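Local coordinates for polycyclic ketone monooxygenase (Myceliophthora thermophila, PDB 5MQ6), which uses FAD and NADPH to insert one oxygen atom beside the carbonyl of ketones, polycyclic ones especially, giving esters or lactones, at residues D133-S138 and R330-N335. Residues are numbered along the deposited sequence; the frame is centred on the assembly and turned at random.
Sequences DVESYS and RERMLN. With FAD (flavin-adenine dinucleotide), chain B.
E135 meets R332 of helix 328-340 just after two residues that border the flavin. Of these, D133 donates its backbone N to FAD O4 at 2.6 Å, and its carboxylate also forms a salt bridge with R426; V134 follows with CG2 in van der Waals contact with FAD N3, at 3.7 Å. E135 then turns to the other segment, its CG anti to the backbone N (chi1 -172°) and the chain extended beyond. The salt bridge is side-on and bidentate: R332 NE reaches E135 OE1 at 2.8 Å. R332 NH1 reaches E135 OE2 at 2.7 Å, both bonds nearly straight and on syn sides. The two planes are only 14° apart. E135 sits at the N-cap position of helix 136-139; through its salt bridge a flavin-binding loop of this Baeyer-Villiger monooxygenase is joined to helix 328-340. Cut back to alanine, E135 would probably leave the buried guanidinium of R332 without its counter-charge and K153, which also pairs with OE2, without a partner. Y137 runs alongside R332, its ring turned 70° from the guanidinium and long enough to carry OH to a hydrogen bond with T313 OG1. S138, small enough for a close helix approach, donates from OG to E135 OE1 at 2.8 Å, from the face opposite R332 NE. Its carbonyl O lies 3.3 Å from CG of M333, whose unbranched chain, bent at its last torsion, also touches F543.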
ATOM      1  N   ASP A 133       5.360   4.931  -8.760  1.00 23.54           N
ATOM      2  CA  ASP A 133       6.330   5.912  -8.244  1.00 22.39           C
ATOM      3  C   ASP A 133       7.695   5.317  -8.021  1.00 21.49           C
ATOM      4  O   ASP A 133       8.662   6.071  -7.876  1.00 25.62           O
ATOM      5  CB  ASP A 133       5.769   6.678  -7.000  1.00 24.40           C
ATOM      6  CG  ASP A 133       5.434   5.720  -5.770  1.00 34.24           C
ATOM      7  OD1 ASP A 133       5.826   4.498  -5.852  1.00 34.00           O
ATOM      8  OD2 ASP A 133       4.820   6.190  -4.718  1.00 29.50           O
ATOM      9  N   VAL A 134       7.824   3.982  -8.103  1.00 20.01           N
ATOM     10  CA  VAL A 134       9.091   3.325  -8.067  1.00 17.23           C
ATOM     11  C   VAL A 134       9.448   2.975  -9.527  1.00 17.79           C
ATOM     12  O   VAL A 134       8.553   2.590 -10.312  1.00 18.69           O
ATOM     13  CB  VAL A 134       9.000   2.061  -7.225  1.00 17.64           C
ATOM     14  CG1 VAL A 134      10.208   1.177  -7.340  1.00 16.96           C
ATOM     15  CG2 VAL A 134       8.800   2.498  -5.804  1.00 20.76           C
ATOM     16  N   GLU A 135      10.729   3.074  -9.870  1.00 15.30           N
ATOM     17  CA  GLU A 135      11.201   2.576 -11.184  1.00 18.31           C
ATOM     18  C   GLU A 135      10.528   1.252 -11.613  1.00 21.39           C
ATOM     19  O   GLU A 135      10.597   0.250 -10.896  1.00 18.21           O
ATOM     20  CB  GLU A 135      12.714   2.351 -11.137  1.00 20.18           C
ATOM     21  CG  GLU A 135      13.402   2.010 -12.469  1.00 21.74           C
ATOM     22  CD  GLU A 135      14.764   1.480 -12.296  1.00 22.16           C
ATOM     23  OE1 GLU A 135      14.837   0.335 -11.731  1.00 23.25           O
ATOM     24  OE2 GLU A 135      15.767   2.177 -12.763  1.00 22.15           O
ATOM     25  N   SER A 136      10.014   1.242 -12.836  1.00 21.77           N
ATOM     26  CA  SER A 136       9.409   0.079 -13.471  1.00 19.72           C
ATOM     27  C   SER A 136      10.268  -1.180 -13.404  1.00 20.18           C
ATOM     28  O   SER A 136       9.732  -2.303 -13.109  1.00 20.18           O
ATOM     29  CB  SER A 136       9.029   0.448 -14.905  1.00 22.14           C
ATOM     30  OG  SER A 136      10.176   0.446 -15.689  1.00 24.65           O
ATOM     31  N   TYR A 137      11.579  -1.038 -13.664  1.00 19.08           N
ATOM     32  CA  TYR A 137      12.501  -2.185 -13.698  1.00 20.17           C
ATOM     33  C   TYR A 137      12.665  -2.827 -12.306  1.00 19.58           C
ATOM     34  O   TYR A 137      13.001  -3.989 -12.183  1.00 19.83           O
ATOM     35  CB  TYR A 137      13.911  -1.869 -14.353  1.00 24.28           C
ATOM     36  CG  TYR A 137      13.853  -0.822 -15.515  1.00 24.41           C
ATOM     37  CD1 TYR A 137      13.048  -1.045 -16.638  1.00 27.83           C
ATOM     38  CD2 TYR A 137      14.519   0.380 -15.424  1.00 23.01           C
ATOM     39  CE1 TYR A 137      12.901  -0.086 -17.637  1.00 25.67           C
ATOM     40  CE2 TYR A 137      14.405   1.341 -16.389  1.00 24.41           C
ATOM     41  CZ  TYR A 137      13.625   1.107 -17.520  1.00 25.93           C
ATOM     42  OH  TYR A 137      13.513   2.060 -18.494  1.00 25.49           O
ATOM     43  N   SER A 138      12.429  -2.044 -11.272  1.00 21.84           N
ATOM     44  CA  SER A 138      12.512  -2.485  -9.885  1.00 18.01           C
ATOM     45  C   SER A 138      11.188  -2.955  -9.333  1.00 19.69           C
ATOM     46  O   SER A 138      11.162  -3.826  -8.467  1.00 22.73           O
ATOM     47  CB  SER A 138      13.119  -1.332  -9.054  1.00 16.94           C
ATOM     48  OG  SER A 138      14.543  -1.235  -9.430  1.00 20.11           O
ATOM     49  N   ARG A 330      16.257  -8.916  -8.467  1.00 20.72           N
ATOM     50  CA  ARG A 330      16.432  -8.902  -7.045  1.00 24.50           C
ATOM     51  C   ARG A 330      17.678  -8.066  -6.622  1.00 24.65           C
ATOM     52  O   ARG A 330      17.672  -7.316  -5.681  1.00 21.15           O
ATOM     53  CB  ARG A 330      16.391 -10.363  -6.539  1.00 30.09           C
ATOM     54  CG  ARG A 330      16.828 -10.571  -5.146  1.00 32.72           C
ATOM     55  CD  ARG A 330      15.730 -10.326  -4.132  1.00 35.51           C
ATOM     56  NE  ARG A 330      14.623 -11.296  -4.065  1.00 33.57           N
ATOM     57  CZ  ARG A 330      14.595 -12.415  -3.340  1.00 34.62           C
ATOM     58  NH1 ARG A 330      15.675 -12.848  -2.698  1.00 39.73           N
ATOM     59  NH2 ARG A 330      13.464 -13.135  -3.260  1.00 29.38           N
ATOM     60  N   GLU A 331      18.734  -8.142  -7.383  1.00 25.39           N
ATOM     61  CA  GLU A 331      19.905  -7.368  -7.082  1.00 25.22           C
ATOM     62  C   GLU A 331      19.586  -5.856  -7.232  1.00 21.64           C
ATOM     63  O   GLU A 331      19.916  -5.052  -6.396  1.00 23.13           O
ATOM     64  CB  GLU A 331      21.090  -7.868  -7.968  1.00 28.00           C
ATOM     65  CG  GLU A 331      22.148  -6.833  -8.165  1.00 31.40           C
ATOM     66  CD  GLU A 331      23.245  -7.288  -9.056  1.00 34.69           C
ATOM     67  OE1 GLU A 331      23.281  -6.854 -10.243  1.00 42.24           O
ATOM     68  OE2 GLU A 331      24.013  -8.118  -8.557  1.00 45.42           O
ATOM     69  N   ARG A 332      18.847  -5.485  -8.265  1.00 22.42           N
ATOM     70  CA  ARG A 332      18.488  -4.118  -8.454  1.00 19.68           C
ATOM     71  C   ARG A 332      17.602  -3.529  -7.333  1.00 20.50           C
ATOM     72  O   ARG A 332      17.746  -2.372  -6.946  1.00 19.73           O
ATOM     73  CB  ARG A 332      17.813  -3.985  -9.820  1.00 21.39           C
ATOM     74  CG  ARG A 332      17.735  -2.561 -10.330  1.00 23.25           C
ATOM     75  CD  ARG A 332      17.159  -2.593 -11.738  1.00 24.53           C
ATOM     76  NE  ARG A 332      17.134  -1.240 -12.261  1.00 24.46           N
ATOM     77  CZ  ARG A 332      18.146  -0.610 -12.832  1.00 23.82           C
ATOM     78  NH1 ARG A 332      17.931   0.613 -13.218  1.00 27.76           N
ATOM     79  NH2 ARG A 332      19.340  -1.141 -13.019  1.00 25.66           N
ATOM     80  N   MET A 333      16.673  -4.335  -6.845  1.00 18.85           N
ATOM     81  CA  MET A 333      15.767  -3.947  -5.817  1.00 19.31           C
ATOM     82  C   MET A 333      16.550  -3.712  -4.537  1.00 19.51           C
ATOM     83  O   MET A 333      16.296  -2.783  -3.772  1.00 17.73           O
ATOM     84  CB  MET A 333      14.715  -5.056  -5.586  1.00 20.80           C
ATOM     85  CG  MET A 333      13.620  -5.111  -6.617  1.00 22.58           C
ATOM     86  SD  MET A 333      12.271  -6.332  -6.367  1.00 28.09           S
ATOM     87  CE  MET A 333      13.141  -7.738  -5.953  1.00 29.42           C
ATOM     88  N   LEU A 334      17.539  -4.572  -4.325  1.00 20.40           N
ATOM     89  CA  LEU A 334      18.449  -4.424  -3.169  1.00 19.53           C
ATOM     90  C   LEU A 334      19.287  -3.133  -3.254  1.00 21.13           C
ATOM     91  O   LEU A 334      19.385  -2.383  -2.321  1.00 21.16           O
ATOM     92  CB  LEU A 334      19.326  -5.671  -3.094  1.00 18.76           C
ATOM     93  CG  LEU A 334      18.646  -6.911  -2.497  1.00 18.11           C
ATOM     94  CD1 LEU A 334      19.446  -8.150  -2.901  1.00 20.23           C
ATOM     95  CD2 LEU A 334      18.681  -6.799  -0.987  1.00 19.51           C
ATOM     96  N   ASN A 335      19.809  -2.879  -4.426  1.00 22.19           N
ATOM     97  CA  ASN A 335      20.551  -1.656  -4.687  1.00 21.57           C
ATOM     98  C   ASN A 335      19.731  -0.389  -4.392  1.00 20.53           C
ATOM     99  O   ASN A 335      20.158   0.446  -3.638  1.00 23.08           O
ATOM    100  CB  ASN A 335      21.043  -1.712  -6.123  1.00 21.84           C
ATOM    101  CG  ASN A 335      21.927  -0.560  -6.465  1.00 24.16           C
ATOM    102  OD1 ASN A 335      21.488   0.503  -6.938  1.00 25.00           O
ATOM    103  ND2 ASN A 335      23.186  -0.741  -6.176  1.00 22.91           N
TER
HETATM  104  PA  FAD B 700      -3.483  -5.112  -3.989  1.00 20.54           P
HETATM  105  O1A FAD B 700      -4.157  -4.104  -3.118  1.00 23.30           O
HETATM  106  O2A FAD B 700      -2.826  -4.704  -5.295  1.00 21.76           O
HETATM  107  O5B FAD B 700      -4.553  -6.257  -4.336  1.00 23.73           O
HETATM  108  C5B FAD B 700      -5.324  -6.816  -3.326  1.00 21.99           C
HETATM  109  C4B FAD B 700      -6.704  -7.103  -3.881  1.00 23.15           C
HETATM  110  O4B FAD B 700      -7.396  -7.878  -2.884  1.00 21.89           O
HETATM  111  C3B FAD B 700      -7.576  -5.885  -4.175  1.00 22.37           C
HETATM  112  O3B FAD B 700      -8.216  -6.043  -5.415  1.00 22.08           O
HETATM  113  C2B FAD B 700      -8.587  -5.891  -3.063  1.00 23.45           C
HETATM  114  O2B FAD B 700      -9.813  -5.313  -3.439  1.00 24.39           O
HETATM  115  C1B FAD B 700      -8.701  -7.373  -2.778  1.00 21.95           C
HETATM  116  N9A FAD B 700      -9.255  -7.656  -1.476  1.00 20.15           N
HETATM  117  C8A FAD B 700      -8.822  -7.163  -0.281  1.00 23.62           C
HETATM  118  N7A FAD B 700      -9.622  -7.631   0.671  1.00 21.85           N
HETATM  119  C5A FAD B 700     -10.583  -8.404   0.137  1.00 18.10           C
HETATM  120  C6A FAD B 700     -11.700  -9.201   0.675  1.00 16.87           C
HETATM  121  N6A FAD B 700     -12.047  -9.276   1.943  1.00 17.32           N
HETATM  122  N1A FAD B 700     -12.345  -9.884  -0.235  1.00 17.27           N
HETATM  123  C2A FAD B 700     -12.063  -9.832  -1.558  1.00 14.50           C
HETATM  124  N3A FAD B 700     -11.102  -9.154  -2.144  1.00 15.44           N
HETATM  125  C4A FAD B 700     -10.343  -8.395  -1.293  1.00 18.09           C
HETATM  126  N1  FAD B 700       3.633   0.611  -4.230  1.00 22.31           N
HETATM  127  C2  FAD B 700       4.926   0.610  -4.694  1.00 27.80           C
HETATM  128  O2  FAD B 700       5.778  -0.090  -4.162  1.00 24.38           O
HETATM  129  N3  FAD B 700       5.277   1.377  -5.736  1.00 32.47           N
HETATM  130  C4  FAD B 700       4.364   2.158  -6.334  1.00 38.50           C
HETATM  131  O4  FAD B 700       4.744   2.829  -7.284  1.00 48.87           O
HETATM  132  C4X FAD B 700       2.953   2.234  -5.916  1.00 36.42           C
HETATM  133  N5  FAD B 700       1.994   3.038  -6.486  1.00 33.59           N
HETATM  134  C5X FAD B 700       0.735   2.996  -5.984  1.00 32.50           C
HETATM  135  C6  FAD B 700      -0.320   3.855  -6.562  1.00 29.18           C
HETATM  136  C7  FAD B 700      -1.655   3.739  -5.944  1.00 35.98           C
HETATM  137  C7M FAD B 700      -2.812   4.565  -6.459  1.00 35.02           C
HETATM  138  C8  FAD B 700      -1.937   2.839  -4.789  1.00 37.43           C
HETATM  139  C8M FAD B 700      -3.316   2.706  -4.144  1.00 41.20           C
HETATM  140  C9  FAD B 700      -0.923   2.060  -4.268  1.00 35.71           C
HETATM  141  C9A FAD B 700       0.389   2.107  -4.819  1.00 35.80           C
HETATM  142  N10 FAD B 700       1.385   1.310  -4.230  1.00 29.98           N
HETATM  143  C10 FAD B 700       2.667   1.345  -4.787  1.00 27.45           C
HETATM  144  C1' FAD B 700       1.104   0.359  -3.130  1.00 33.28           C
HETATM  145  C2' FAD B 700       0.447  -0.910  -3.818  1.00 32.49           C
HETATM  146  O2' FAD B 700      -0.781  -1.220  -3.144  1.00 32.73           O
HETATM  147  C3' FAD B 700       1.379  -2.167  -3.897  1.00 30.78           C
HETATM  148  O3' FAD B 700       2.553  -1.833  -4.642  1.00 30.58           O
HETATM  149  C4' FAD B 700       0.836  -3.411  -4.641  1.00 29.20           C
HETATM  150  O4' FAD B 700       0.086  -3.121  -5.903  1.00 28.60           O
HETATM  151  C5' FAD B 700      -0.017  -4.265  -3.680  1.00 26.62           C
HETATM  152  O5' FAD B 700      -0.150  -5.587  -4.289  1.00 25.35           O
HETATM  153  P   FAD B 700      -1.095  -6.580  -3.425  1.00 23.91           P
HETATM  154  O1P FAD B 700      -1.508  -7.707  -4.441  1.00 25.67           O
HETATM  155  O2P FAD B 700      -0.342  -6.854  -2.115  1.00 26.20           O
HETATM  156  O3P FAD B 700      -2.386  -5.672  -2.958  1.00 22.70           O